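Local atomic coordinates of UL144 (Macacine herpesvirus 1, PDB entry 6NYP), a protein that probably acts as a viral mimic of the tumour necrosis factor receptor family member HVEM, engaging the inhibitory lymphocyte receptor BTLA. Residues Cys14-Lys19 / Thr32-Thr37; Gly21-Gly26 / Tyr49-Cys54; Gly42-Gly47 / Arg65-Thr70; Asp59-Ile64 / Thr73-Lys78. All blocks are in the same frame, centred on the assembly; numbering follows the deposited sequence.

The four contacts run along an elongated, helix-free chain of two-stranded hairpins tied by disulfides. Contact 1 is the buried one, whereas contacts 2, 3 and 4 lie at the surface. Contacts 1 and 2 share the hairpin of strands 22-26 and 34-38; contacts 2 and 3 share that of 43-45 and 51-53 and are joined by the Cys54-Cys67 disulfide; contacts 3 and 4 interleave along the chain, meet at the last hairpin and both touch the glycan. The chemistry changes along the way: a disulfide and a threonine hydrogen bond in contact 1, side-chain packing in contact 2, a backbone bond with a sulfur-aromatic approach in contact 3, and a backbone ladder in contact 4.

Contact 1: residues Cys14-Lys19 / Thr32-Thr37; sequences CCPPCK and TSTTCT
Cys18 and Cys36 each turn SG anti to their own carbonyl carbon and beside the backbone N (chi1 -67° and -51°), which sends the two sulfurs toward each other from facing stretches of chain. They close a disulfide, Cys18 SG to Cys36 SG 2.0 Å, whose left-handed twist (chi3 -86°) sets the two CB atoms 3.7 Å apart, Cys18 CB to Cys36 CB. The second link is polar. Thr34 likewise holds OG1 beside its backbone N, and the hydroxyl gives its proton to Pro16 O (OG1 to O 3.0 Å), arriving in the carbonyl plane on a lone pair. The threonine hydroxyl oxygen also lies over one face of the Pro16 ring, Thr34 OG1 to Pro16 CD 3.4 Å, and beside Cys15, with Thr34 OG1 to Cys15 CB 3.6 Å. Thr34 and Pro16 pass one another head to tail; the threonine methyl, anti to N, faces the disulfide, Thr34 CG2 to Cys18 SG 4.3 Å. One covalent bond and one hydrogen bond thus hold the 14-19 stretch against strand 34-38, consistent with the cysteine-rich modules of TNF receptors, where disulfides take the place of a large hydrophobic core. Further disulfides, Cys15-Cys28 and Cys14-Cys3, follow at the strand 14-15 end. Strand 14-15 pairs antiparallel with strand 8-9; strand 34-38 pairs antiparallel with strand 22-26, whose Val24 touches Cys18, and residues 34-37 also form an antiparallel ladder with a strand of the other protein chain, extending the sheet across the interface.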
loop_
_atom_site.group_PDB
_atom_site.type_symbol
_atom_site.label_atom_id
_atom_site.label_comp_id
_atom_site.label_asym_id
_atom_site.label_seq_id
_atom_site.Cartn_x
_atom_site.Cartn_y
_atom_site.Cartn_z
ATOM N N CYS F 14 0.502 10.756 9.750
ATOM C CA CYS F 14 0.329 10.694 8.278
ATOM C C CYS F 14 0.794 9.317 7.786
ATOM O O CYS F 14 1.979 8.977 7.995
ATOM C CB CYS F 14 1.096 11.823 7.600
ATOM S SG CYS F 14 0.367 13.458 7.875
ATOM N N CYS F 15 -0.118 8.555 7.170
ATOM C CA CYS F 15 0.068 7.116 6.855
ATOM C C CYS F 15 -0.301 6.817 5.408
ATOM O O CYS F 15 -1.147 7.485 4.818
ATOM C CB CYS F 15 -0.764 6.240 7.783
ATOM S SG CYS F 15 -0.230 6.338 9.507
ATOM N N PRO F 16 0.334 5.790 4.802
ATOM C CA PRO F 16 -0.133 5.240 3.532
ATOM C C PRO F 16 -1.584 4.779 3.635
ATOM O O PRO F 16 -1.983 4.210 4.647
ATOM C CB PRO F 16 0.772 4.025 3.288
ATOM C CG PRO F 16 2.012 4.297 4.118
ATOM C CD PRO F 16 1.542 5.117 5.301
ATOM N N PRO F 17 -2.418 4.995 2.597
ATOM C CA PRO F 17 -3.796 4.515 2.621
ATOM C C PRO F 17 -3.868 3.000 2.387
ATOM O O PRO F 17 -2.848 2.404 2.072
ATOM C CB PRO F 17 -4.445 5.320 1.490
ATOM C CG PRO F 17 -3.323 5.545 0.502
ATOM C CD PRO F 17 -2.085 5.711 1.358
ATOM N N CYS F 18 -5.063 2.427 2.548
ATOM C CA CYS F 18 -5.385 1.026 2.168
ATOM C C CYS F 18 -5.967 1.008 0.750
ATOM O O CYS F 18 -6.526 2.042 0.317
ATOM C CB CYS F 18 -6.372 0.416 3.157
ATOM S SG CYS F 18 -5.698 0.168 4.822
ATOM N N LYS F 19 -5.848 -0.124 0.050
ATOM C CA LYS F 19 -6.511 -0.354 -1.264
ATOM C C LYS F 19 -8.024 -0.513 -1.037
ATOM O O LYS F 19 -8.430 -0.730 0.120
ATOM C CB LYS F 19 -5.896 -1.559 -1.983
ATOM C CG LYS F 19 -4.440 -1.392 -2.390
ATOM C CD LYS F 19 -3.911 -2.530 -3.243
ATOM C CE LYS F 19 -2.612 -2.195 -3.949
ATOM N NZ LYS F 19 -1.451 -2.145 -3.027
ATOM N N THR F 32 7.171 2.779 10.368
ATOM C CA THR F 32 6.481 1.492 10.072
ATOM C C THR F 32 5.275 1.688 9.150
ATOM O O THR F 32 4.770 2.817 9.031
ATOM C CB THR F 32 6.002 0.784 11.344
ATOM O OG1 THR F 32 5.110 1.662 12.034
ATOM C CG2 THR F 32 7.152 0.354 12.226
ATOM N N SER F 33 4.840 0.578 8.557
ATOM C CA SER F 33 3.745 0.454 7.562
ATOM C C SER F 33 2.369 0.508 8.233
ATOM O O SER F 33 2.280 0.253 9.444
ATOM C CB SER F 33 3.919 -0.834 6.809
ATOM O OG SER F 33 4.506 -1.816 7.653
ATOM N N THR F 34 1.343 0.816 7.442
ATOM C CA THR F 34 -0.094 0.627 7.766
ATOM C C THR F 34 -0.451 -0.838 7.497
ATOM O O THR F 34 0.055 -1.370 6.498
ATOM C CB THR F 34 -0.974 1.497 6.862
ATOM O OG1 THR F 34 -0.450 2.828 6.801
ATOM C CG2 THR F 34 -2.421 1.533 7.300
ATOM N N THR F 35 -1.257 -1.466 8.353
ATOM C CA THR F 35 -1.800 -2.836 8.136
ATOM C C THR F 35 -3.262 -2.699 7.697
ATOM O O THR F 35 -4.024 -1.962 8.375
ATOM C CB THR F 35 -1.636 -3.718 9.382
ATOM O OG1 THR F 35 -0.282 -3.640 9.824
ATOM C CG2 THR F 35 -1.993 -5.164 9.139
ATOM N N CYS F 36 -3.617 -3.328 6.575
ATOM C CA CYS F 36 -4.984 -3.330 5.988
ATOM C C CYS F 36 -5.509 -4.765 5.942
ATOM O O CYS F 36 -4.692 -5.677 5.717
ATOM C CB CYS F 36 -4.975 -2.744 4.584
ATOM S SG CYS F 36 -4.150 -1.136 4.526
ATOM N N THR F 37 -6.808 -4.960 6.174
ATOM C CA THR F 37 -7.470 -6.288 6.079
ATOM C C THR F 37 -8.664 -6.182 5.122
ATOM O O THR F 37 -9.353 -5.139 5.141
ATOM C CB THR F 37 -7.834 -6.841 7.466
ATOM O OG1 THR F 37 -6.662 -6.835 8.280
ATOM C CG2 THR F 37 -8.378 -8.252 7.412
#

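Contact 2: residues Gly21-Gly26 / Tyr49-Cys54; sequences GYRVTG and YQCTQC
Val24 and Tyr49 run alongside each other in the same direction, at a junction between successive hairpins of the TNF receptor-like cysteine-rich fold: strand 22-26, which carries a classic beta bulge where Thr25 and Gly26 face Thr35, meets the turn that leads into strand 51-53. The tyrosine comes alongside the valine with one side of its ring, Tyr49 CE1 to Val24 CG1 at 3.6 Å and Tyr49 CD1 to Val24 CB at 3.7 Å. Val24 keeps CG1 anti to its backbone N (chi1 172°), and this methyl is the one the ring meets. The valine carbonyl oxygen meets the ring at its edge, near the ring plane, with Val24 O to Tyr49 CD1 3.5 Å. Val24 is buried, while the tyrosine is partly exposed and also rests on Leu10 and Gln27; a backbone hydrogen bond between Val24 and Leu48 ties the strand to the start of this turn. Arg23 supplies the other half of the contact. With CG between the backbone N and the carbonyl carbon (chi1 83°) and a bend at chi2 (-142°), its chain passes over the backbone of Tyr49, Arg23 CG to Tyr49 O 3.6 Å, before straightening toward Cys51. That cysteine is disulfide-bonded to Cys39, and the arginine packs CD against its sulfur, Arg23 CD to Cys51 SG 3.3 Å. The guanidinium meets this sulfur edge-on: Cys51 SG lies in the guanidinium plane, 3.5 Å from Arg23 NH1.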
loop_
_atom_site.group_PDB
_atom_site.type_symbol
_atom_site.label_atom_id
_atom_site.label_comp_id
_atom_site.label_asym_id
_atom_site.label_seq_id
_atom_site.Cartn_x
_atom_site.Cartn_y
_atom_site.Cartn_z
ATOM N N GLY F 21 -10.803 -2.435 -1.239
ATOM C CA GLY F 21 -11.605 -3.439 -0.507
ATOM C C GLY F 21 -11.130 -3.694 0.913
ATOM O O GLY F 21 -11.533 -4.715 1.477
ATOM N N TYR F 22 -10.322 -2.797 1.481
ATOM C CA TYR F 22 -9.569 -3.028 2.740
ATOM C C TYR F 22 -9.858 -1.913 3.751
ATOM O O TYR F 22 -10.070 -0.760 3.331
ATOM C CB TYR F 22 -8.073 -3.094 2.443
ATOM C CG TYR F 22 -7.633 -4.253 1.590
ATOM C CD1 TYR F 22 -7.793 -4.243 0.214
ATOM C CD2 TYR F 22 -6.994 -5.342 2.161
ATOM C CE1 TYR F 22 -7.346 -5.290 -0.575
ATOM C CE2 TYR F 22 -6.566 -6.411 1.389
ATOM C CZ TYR F 22 -6.741 -6.386 0.017
ATOM O OH TYR F 22 -6.317 -7.443 -0.734
ATOM N N ARG F 23 -9.873 -2.270 5.040
ATOM C CA ARG F 23 -9.960 -1.332 6.191
ATOM C C ARG F 23 -8.623 -1.371 6.947
ATOM O O ARG F 23 -7.929 -2.431 6.881
ATOM C CB ARG F 23 -11.112 -1.728 7.121
ATOM C CG ARG F 23 -10.738 -2.828 8.105
ATOM C CD ARG F 23 -11.782 -3.870 8.429
ATOM N NE ARG F 23 -11.234 -4.788 9.421
ATOM C CZ ARG F 23 -11.841 -5.871 9.899
ATOM N NH1 ARG F 23 -13.060 -6.191 9.497
ATOM N NH2 ARG F 23 -11.226 -6.630 10.792
ATOM N N VAL F 24 -8.290 -0.280 7.648
ATOM C CA VAL F 24 -7.063 -0.167 8.493
ATOM C C VAL F 24 -7.234 -1.063 9.729
ATOM O O VAL F 24 -8.183 -0.831 10.508
ATOM C CB VAL F 24 -6.788 1.298 8.892
ATOM C CG1 VAL F 24 -5.653 1.423 9.904
ATOM C CG2 VAL F 24 -6.527 2.181 7.683
ATOM N N THR F 25 -6.358 -2.062 9.873
ATOM C CA THR F 25 -6.299 -3.053 10.982
ATOM C C THR F 25 -5.138 -2.700 11.924
ATOM O O THR F 25 -5.118 -3.221 13.050
ATOM C CB THR F 25 -6.174 -4.464 10.387
ATOM O OG1 THR F 25 -7.495 -4.839 10.014
ATOM C CG2 THR F 25 -5.583 -5.504 11.314
ATOM N N GLY F 26 -4.186 -1.885 11.460
ATOM C CA GLY F 26 -3.050 -1.383 12.252
ATOM C C GLY F 26 -2.578 -0.040 11.731
ATOM O O GLY F 26 -2.351 0.077 10.503
ATOM N N TYR F 49 -11.841 2.234 9.183
ATOM C CA TYR F 49 -11.587 1.097 10.111
ATOM C C TYR F 49 -12.735 0.068 10.122
ATOM O O TYR F 49 -12.521 -1.020 10.702
ATOM C CB TYR F 49 -11.380 1.630 11.534
ATOM C CG TYR F 49 -10.334 2.707 11.699
ATOM C CD1 TYR F 49 -8.983 2.400 11.709
ATOM C CD2 TYR F 49 -10.695 4.035 11.877
ATOM C CE1 TYR F 49 -8.018 3.385 11.855
ATOM C CE2 TYR F 49 -9.745 5.028 12.058
ATOM C CZ TYR F 49 -8.400 4.704 12.035
ATOM O OH TYR F 49 -7.459 5.683 12.185
ATOM N N GLN F 50 -13.911 0.377 9.554
ATOM C CA GLN F 50 -15.139 -0.461 9.690
ATOM C C GLN F 50 -15.530 -1.078 8.337
ATOM O O GLN F 50 -15.508 -0.351 7.333
ATOM C CB GLN F 50 -16.305 0.369 10.245
ATOM C CG GLN F 50 -16.556 0.225 11.748
ATOM C CD GLN F 50 -15.747 1.161 12.616
ATOM O OE1 GLN F 50 -15.358 2.261 12.221
ATOM N NE2 GLN F 50 -15.507 0.726 13.839
ATOM N N CYS F 51 -15.897 -2.362 8.331
ATOM C CA CYS F 51 -16.703 -3.017 7.261
ATOM C C CYS F 51 -18.176 -3.037 7.693
ATOM O O CYS F 51 -18.481 -3.713 8.699
ATOM C CB CYS F 51 -16.272 -4.457 6.994
ATOM S SG CYS F 51 -14.506 -4.667 6.657
ATOM N N THR F 52 -19.047 -2.321 6.979
ATOM C CA THR F 52 -20.514 -2.282 7.227
ATOM C C THR F 52 -21.218 -3.225 6.242
ATOM O O THR F 52 -20.850 -3.224 5.045
ATOM C CB THR F 52 -21.039 -0.845 7.142
ATOM O OG1 THR F 52 -20.336 -0.083 8.125
ATOM C CG2 THR F 52 -22.530 -0.735 7.368
ATOM N N GLN F 53 -22.192 -3.998 6.736
ATOM C CA GLN F 53 -23.019 -4.953 5.946
ATOM C C GLN F 53 -23.797 -4.174 4.875
ATOM O O GLN F 53 -24.387 -3.114 5.222
ATOM C CB GLN F 53 -23.964 -5.715 6.884
ATOM C CG GLN F 53 -24.469 -7.051 6.348
ATOM C CD GLN F 53 -23.418 -8.136 6.289
ATOM O OE1 GLN F 53 -23.389 -8.932 5.353
ATOM N NE2 GLN F 53 -22.525 -8.165 7.266
ATOM N N CYS F 54 -23.769 -4.659 3.625
ATOM C CA CYS F 54 -24.482 -4.050 2.470
ATOM C C CYS F 54 -25.998 -4.177 2.678
ATOM O O CYS F 54 -26.484 -5.321 2.852
ATOM C CB CYS F 54 -24.070 -4.694 1.149
ATOM S SG CYS F 54 -22.338 -4.399 0.694
#

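Contact 3: residues Gly42-Gly47 / Arg65-Thr70; sequences GTYVSG and RNCTST. With NAG (2-acetamido-2-deoxy-beta-D-glucopyranose), chain P.
Val45 and Ser69 supply the hydrogen bond of this contact, running from Val45 N to Ser69 O over 2.8 Å. It is nearly straight at the hydrogen (170°), but the donor stands 38° out of the carbonyl plane and so misses the lone pairs. The same carbonyl collects softer neighbours: Tyr44 CA makes a CA-H...O contact at 3.6 Å to Ser69 O, and the valine methyl CG2 lies 3.4 Å from Ser69 O. Ser69 O thus takes one hydrogen bond, from Val45, and a weaker CA-H contact from Tyr44. Sulfur-aromatic packing forms the second group. Cys67 SG sits 5.0 Å from the centroid of the Tyr44 ring, obliquely, 60° off the ring normal, its nearest ring atom being Tyr44 CD1 at 4.0 Å. With Tyr44 CG between the backbone N and the carbonyl carbon, the ring leads away while Tyr44 CB stays 3.3 Å from Thr68 O. The covalent links come last. Cys67 is bonded to Cys54, and Asn66, opening the sequon Asn66-Cys67-Thr68, carries the sugar through ND2 to NAG C1, 1.4 Å. Strand 43-45 holds the loop after strand 62-65 by one backbone bond, while the Cys54-Cys67 disulfide ties that loop to the end of the same hairpin, in keeping with the TNFR/NGFR cysteine-rich region.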
loop_
_atom_site.group_PDB
_atom_site.type_symbol
_atom_site.label_atom_id
_atom_site.label_comp_id
_atom_site.label_asym_id
_atom_site.label_seq_id
_atom_site.Cartn_x
_atom_site.Cartn_y
_atom_site.Cartn_z
ATOM N N GLY F 42 -20.101 -9.010 0.742
ATOM C CA GLY F 42 -21.390 -8.585 1.321
ATOM C C GLY F 42 -21.226 -7.447 2.317
ATOM O O GLY F 42 -22.225 -7.114 3.007
ATOM N N THR F 43 -20.012 -6.890 2.417
ATOM C CA THR F 43 -19.666 -5.725 3.275
ATOM C C THR F 43 -18.961 -4.670 2.418
ATOM O O THR F 43 -18.419 -5.032 1.356
ATOM C CB THR F 43 -18.792 -6.136 4.468
ATOM O OG1 THR F 43 -17.444 -6.333 4.023
ATOM C CG2 THR F 43 -19.314 -7.377 5.162
ATOM N N TYR F 44 -18.982 -3.416 2.868
ATOM C CA TYR F 44 -18.276 -2.280 2.223
ATOM C C TYR F 44 -17.487 -1.513 3.288
ATOM O O TYR F 44 -17.927 -1.434 4.449
ATOM C CB TYR F 44 -19.268 -1.386 1.474
ATOM C CG TYR F 44 -20.172 -0.554 2.351
ATOM C CD1 TYR F 44 -21.400 -1.036 2.786
ATOM C CD2 TYR F 44 -19.807 0.729 2.734
ATOM C CE1 TYR F 44 -22.231 -0.271 3.592
ATOM C CE2 TYR F 44 -20.626 1.505 3.540
ATOM C CZ TYR F 44 -21.837 0.999 3.982
ATOM O OH TYR F 44 -22.654 1.764 4.765
ATOM N N VAL F 45 -16.343 -0.964 2.882
ATOM C CA VAL F 45 -15.466 -0.110 3.733
ATOM C C VAL F 45 -16.247 1.169 4.050
ATOM O O VAL F 45 -16.487 1.963 3.126
ATOM C CB VAL F 45 -14.119 0.192 3.052
ATOM C CG1 VAL F 45 -13.250 1.094 3.916
ATOM C CG2 VAL F 45 -13.367 -1.077 2.688
ATOM N N SER F 46 -16.615 1.350 5.320
ATOM C CA SER F 46 -17.557 2.383 5.823
ATOM C C SER F 46 -16.796 3.639 6.262
ATOM O O SER F 46 -17.004 4.701 5.656
ATOM C CB SER F 46 -18.400 1.813 6.933
ATOM O OG SER F 46 -19.292 2.788 7.456
ATOM N N GLY F 47 -15.942 3.517 7.280
ATOM C CA GLY F 47 -14.939 4.538 7.636
ATOM C C GLY F 47 -13.571 4.105 7.149
ATOM O O GLY F 47 -13.506 3.373 6.148
ATOM N N ARG F 65 -27.905 1.554 -7.758
ATOM C CA ARG F 65 -26.467 1.167 -7.803
ATOM C C ARG F 65 -26.238 0.001 -6.836
ATOM O O ARG F 65 -26.699 0.096 -5.680
ATOM C CB ARG F 65 -25.580 2.364 -7.445
ATOM C CG ARG F 65 -24.099 2.028 -7.342
ATOM C CD ARG F 65 -23.154 3.161 -7.708
ATOM N NE ARG F 65 -23.373 4.435 -7.030
ATOM C CZ ARG F 65 -23.147 4.674 -5.738
ATOM N NH1 ARG F 65 -22.717 3.715 -4.935
ATOM N NH2 ARG F 65 -23.379 5.878 -5.244
ATOM N N ASN F 66 -25.549 -1.051 -7.288
ATOM C CA ASN F 66 -25.213 -2.241 -6.457
ATOM C C ASN F 66 -24.118 -1.882 -5.450
ATOM O O ASN F 66 -23.404 -0.885 -5.678
ATOM C CB ASN F 66 -24.794 -3.444 -7.305
ATOM C CG ASN F 66 -25.958 -4.361 -7.607
ATOM O OD1 ASN F 66 -26.896 -4.446 -6.816
ATOM N ND2 ASN F 66 -25.906 -5.037 -8.746
ATOM N N CYS F 67 -23.988 -2.684 -4.388
ATOM C CA CYS F 67 -22.980 -2.506 -3.311
ATOM C C CYS F 67 -21.585 -2.773 -3.880
ATOM O O CYS F 67 -21.353 -3.892 -4.362
ATOM C CB CYS F 67 -23.218 -3.426 -2.118
ATOM S SG CYS F 67 -22.435 -2.809 -0.602
ATOM N N THR F 68 -20.707 -1.766 -3.839
ATOM C CA THR F 68 -19.259 -1.883 -4.154
ATOM C C THR F 68 -18.505 -2.106 -2.840
ATOM O O THR F 68 -19.141 -2.109 -1.775
ATOM C CB THR F 68 -18.736 -0.643 -4.892
ATOM O OG1 THR F 68 -18.597 0.407 -3.934
ATOM C CG2 THR F 68 -19.629 -0.191 -6.029
ATOM N N SER F 69 -17.187 -2.262 -2.919
ATOM C CA SER F 69 -16.285 -2.444 -1.756
ATOM C C SER F 69 -16.120 -1.119 -0.998
ATOM O O SER F 69 -15.610 -1.171 0.137
ATOM C CB SER F 69 -14.954 -3.005 -2.193
ATOM O OG SER F 69 -14.314 -2.139 -3.124
ATOM N N THR F 70 -16.525 0.019 -1.579
ATOM C CA THR F 70 -16.342 1.370 -0.977
ATOM C C THR F 70 -17.681 2.037 -0.637
ATOM O O THR F 70 -17.665 2.905 0.254
ATOM C CB THR F 70 -15.533 2.294 -1.897
ATOM O OG1 THR F 70 -16.388 2.656 -2.980
ATOM C CG2 THR F 70 -14.254 1.663 -2.405
HETATM C C1 NAG P . -26.934 -5.943 -9.209
HETATM C C2 NAG P . -27.574 -5.445 -10.512
HETATM C C3 NAG P . -28.762 -6.356 -10.816
HETATM C C4 NAG P . -28.290 -7.810 -10.934
HETATM C C5 NAG P . -27.510 -8.238 -9.679
HETATM C C6 NAG P . -26.906 -9.632 -9.844
HETATM C C7 NAG P . -27.253 -3.008 -10.911
HETATM C C8 NAG P . -27.894 -1.646 -10.883
HETATM N N2 NAG P . -28.002 -4.041 -10.480
HETATM O O3 NAG P . -29.415 -5.924 -12.018
HETATM O O4 NAG P . -29.421 -8.665 -11.172
HETATM O O5 NAG P . -26.462 -7.291 -9.403
HETATM O O6 NAG P . -26.311 -10.066 -8.616
HETATM O O7 NAG P . -26.109 -3.137 -11.321
#

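Contact 4: residues Asp59-Ile64 / Thr73-Lys78; sequences DTEVTI and TVCASK. With NAG (2-acetamido-2-deoxy-beta-D-glucopyranose), chain P.
Val62 and Ala76 form a hydrogen-bonded antiparallel pair in the hairpin of strands 62-65 and 74-76, with Val62 N to Ala76 O at 2.9 Å (172°) and Ala76 N to Val62 O at 3.2 Å (165°), both nearly along the C=O axis. Next comes the non-hydrogen-bonded pair Thr63 with Cys75, then a more bent bond from Ile64 N to Val74 O, 2.8 Å (151°), where the strand turns its corner. Among the side chains, Ile64 reaches back over the partner strand: its CG1, anti to its own carbonyl carbon, meets Ala76 CB at 3.8 Å, while its CB packs against a methyl of Val74. Lys78 closes the other end. Its chain, bent at chi2, chi3 and chi4, folds over the backbone of Asp59-Glu61, with CD 3.6 Å from Glu61 N, and crosses Val62 at about a right angle, NZ to Val62 CG2 3.6 Å. On the face carrying Thr63 and Cys75, the extended Glu61 brings OE2 to 3.8 Å from Cys75 CB; that carboxylate oxygen accepts from Gln58 N, and Cys75 is disulfide-bonded to Cys57. The glycan on Asn66 comes near strand 62-65, Thr63 OG1 to NAG N2 3.7 Å. Three backbone bonds thus fix the register of a largely solvent-exposed hairpin, and the side chains add small apolar patches and the aliphatic length of a lysine; cohesion here probably rests on the ladder and the nearby disulfide rather than on a hydrophobic core.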
loop_
_atom_site.group_PDB
_atom_site.type_symbol
_atom_site.label_atom_id
_atom_site.label_comp_id
_atom_site.label_asym_id
_atom_site.label_seq_id
_atom_site.Cartn_x
_atom_site.Cartn_y
_atom_site.Cartn_z
ATOM N N ASP F 59 -38.583 -5.484 -1.623
ATOM C CA ASP F 59 -39.474 -5.802 -2.776
ATOM C C ASP F 59 -40.166 -4.531 -3.297
ATOM O O ASP F 59 -40.405 -4.476 -4.522
ATOM C CB ASP F 59 -40.483 -6.902 -2.424
ATOM C CG ASP F 59 -41.153 -6.759 -1.066
ATOM O OD1 ASP F 59 -40.927 -5.724 -0.402
ATOM O OD2 ASP F 59 -41.879 -7.689 -0.677
ATOM N N THR F 60 -40.472 -3.558 -2.425
ATOM C CA THR F 60 -41.141 -2.268 -2.782
ATOM C C THR F 60 -40.098 -1.204 -3.171
ATOM O O THR F 60 -40.352 -0.001 -2.935
ATOM C CB THR F 60 -42.061 -1.786 -1.651
ATOM O OG1 THR F 60 -42.729 -0.600 -2.085
ATOM C CG2 THR F 60 -41.339 -1.496 -0.354
ATOM N N GLU F 61 -38.985 -1.624 -3.784
ATOM C CA GLU F 61 -37.837 -0.760 -4.185
ATOM C C GLU F 61 -37.084 -1.423 -5.351
ATOM O O GLU F 61 -37.236 -2.655 -5.547
ATOM C CB GLU F 61 -36.884 -0.542 -3.004
ATOM C CG GLU F 61 -37.356 0.492 -1.994
ATOM C CD GLU F 61 -36.473 0.625 -0.761
ATOM O OE1 GLU F 61 -36.460 1.721 -0.163
ATOM O OE2 GLU F 61 -35.803 -0.367 -0.397
ATOM N N VAL F 62 -36.303 -0.632 -6.096
ATOM C CA VAL F 62 -35.352 -1.114 -7.144
ATOM C C VAL F 62 -33.943 -0.655 -6.751
ATOM O O VAL F 62 -33.826 0.443 -6.170
ATOM C CB VAL F 62 -35.736 -0.605 -8.547
ATOM C CG1 VAL F 62 -34.788 -1.127 -9.618
ATOM C CG2 VAL F 62 -37.176 -0.935 -8.908
ATOM N N THR F 63 -32.924 -1.471 -7.041
ATOM C CA THR F 63 -31.488 -1.136 -6.829
ATOM C C THR F 63 -31.033 -0.202 -7.961
ATOM O O THR F 63 -31.036 -0.637 -9.134
ATOM C CB THR F 63 -30.607 -2.391 -6.756
ATOM O OG1 THR F 63 -30.620 -2.986 -8.051
ATOM C CG2 THR F 63 -31.062 -3.405 -5.728
ATOM N N ILE F 64 -30.676 1.038 -7.620
ATOM C CA ILE F 64 -30.162 2.070 -8.570
ATOM C C ILE F 64 -28.675 1.796 -8.826
ATOM O O ILE F 64 -28.267 1.813 -10.002
ATOM C CB ILE F 64 -30.414 3.489 -8.016
ATOM C CG1 ILE F 64 -31.909 3.778 -7.851
ATOM C CG2 ILE F 64 -29.724 4.538 -8.876
ATOM C CD1 ILE F 64 -32.685 3.818 -9.153
ATOM N N THR F 73 -25.327 0.019 -1.191
ATOM C CA THR F 73 -26.381 -0.048 -2.243
ATOM C C THR F 73 -27.168 1.269 -2.242
ATOM O O THR F 73 -27.255 1.904 -1.175
ATOM C CB THR F 73 -27.350 -1.226 -2.050
ATOM O OG1 THR F 73 -27.997 -1.067 -0.788
ATOM C CG2 THR F 73 -26.686 -2.585 -2.085
ATOM N N VAL F 74 -27.694 1.668 -3.399
ATOM C CA VAL F 74 -28.627 2.825 -3.536
ATOM C C VAL F 74 -29.988 2.260 -3.941
ATOM O O VAL F 74 -30.024 1.477 -4.911
ATOM C CB VAL F 74 -28.119 3.868 -4.551
ATOM C CG1 VAL F 74 -29.026 5.091 -4.597
ATOM C CG2 VAL F 74 -26.680 4.275 -4.266
ATOM N N CYS F 75 -31.041 2.623 -3.200
ATOM C CA CYS F 75 -32.443 2.176 -3.423
ATOM C C CYS F 75 -33.328 3.382 -3.753
ATOM O O CYS F 75 -33.055 4.483 -3.232
ATOM C CB CYS F 75 -33.000 1.455 -2.201
ATOM S SG CYS F 75 -31.860 0.235 -1.499
ATOM N N ALA F 76 -34.338 3.170 -4.602
ATOM C CA ALA F 76 -35.434 4.123 -4.897
ATOM C C ALA F 76 -36.732 3.341 -5.121
ATOM O O ALA F 76 -36.658 2.142 -5.485
ATOM C CB ALA F 76 -35.076 4.970 -6.095
ATOM N N SER F 77 -37.878 4.000 -4.914
ATOM C CA SER F 77 -39.242 3.464 -5.167
ATOM C C SER F 77 -39.463 3.298 -6.678
ATOM O O SER F 77 -38.925 4.119 -7.448
ATOM C CB SER F 77 -40.289 4.359 -4.551
ATOM O OG SER F 77 -39.925 4.729 -3.229
ATOM N N LYS F 78 -40.236 2.283 -7.081
ATOM C CA LYS F 78 -40.603 2.006 -8.501
ATOM C C LYS F 78 -41.840 2.832 -8.877
ATOM O O LYS F 78 -41.759 3.829 -9.598
ATOM C CB LYS F 78 -40.859 0.512 -8.732
ATOM C CG LYS F 78 -41.834 -0.151 -7.764
ATOM C CD LYS F 78 -41.162 -0.885 -6.615
ATOM C CE LYS F 78 -40.976 -2.368 -6.863
ATOM N NZ LYS F 78 -40.288 -2.641 -8.148
HETATM C C1 NAG P . -26.934 -5.943 -9.209
HETATM C C2 NAG P . -27.574 -5.445 -10.512
HETATM C C3 NAG P . -28.762 -6.356 -10.816
HETATM C C4 NAG P . -28.290 -7.810 -10.934
HETATM C C5 NAG P . -27.510 -8.238 -9.679
HETATM C C6 NAG P . -26.906 -9.632 -9.844
HETATM C C7 NAG P . -27.253 -3.008 -10.911
HETATM C C8 NAG P . -27.894 -1.646 -10.883
HETATM N N2 NAG P . -28.002 -4.041 -10.480
HETATM O O3 NAG P . -29.415 -5.924 -12.018
HETATM O O4 NAG P . -29.421 -8.665 -11.172
HETATM O O5 NAG P . -26.462 -7.291 -9.403
HETATM O O6 NAG P . -26.311 -10.066 -8.616
HETATM O O7 NAG P . -26.109 -3.137 -11.321
#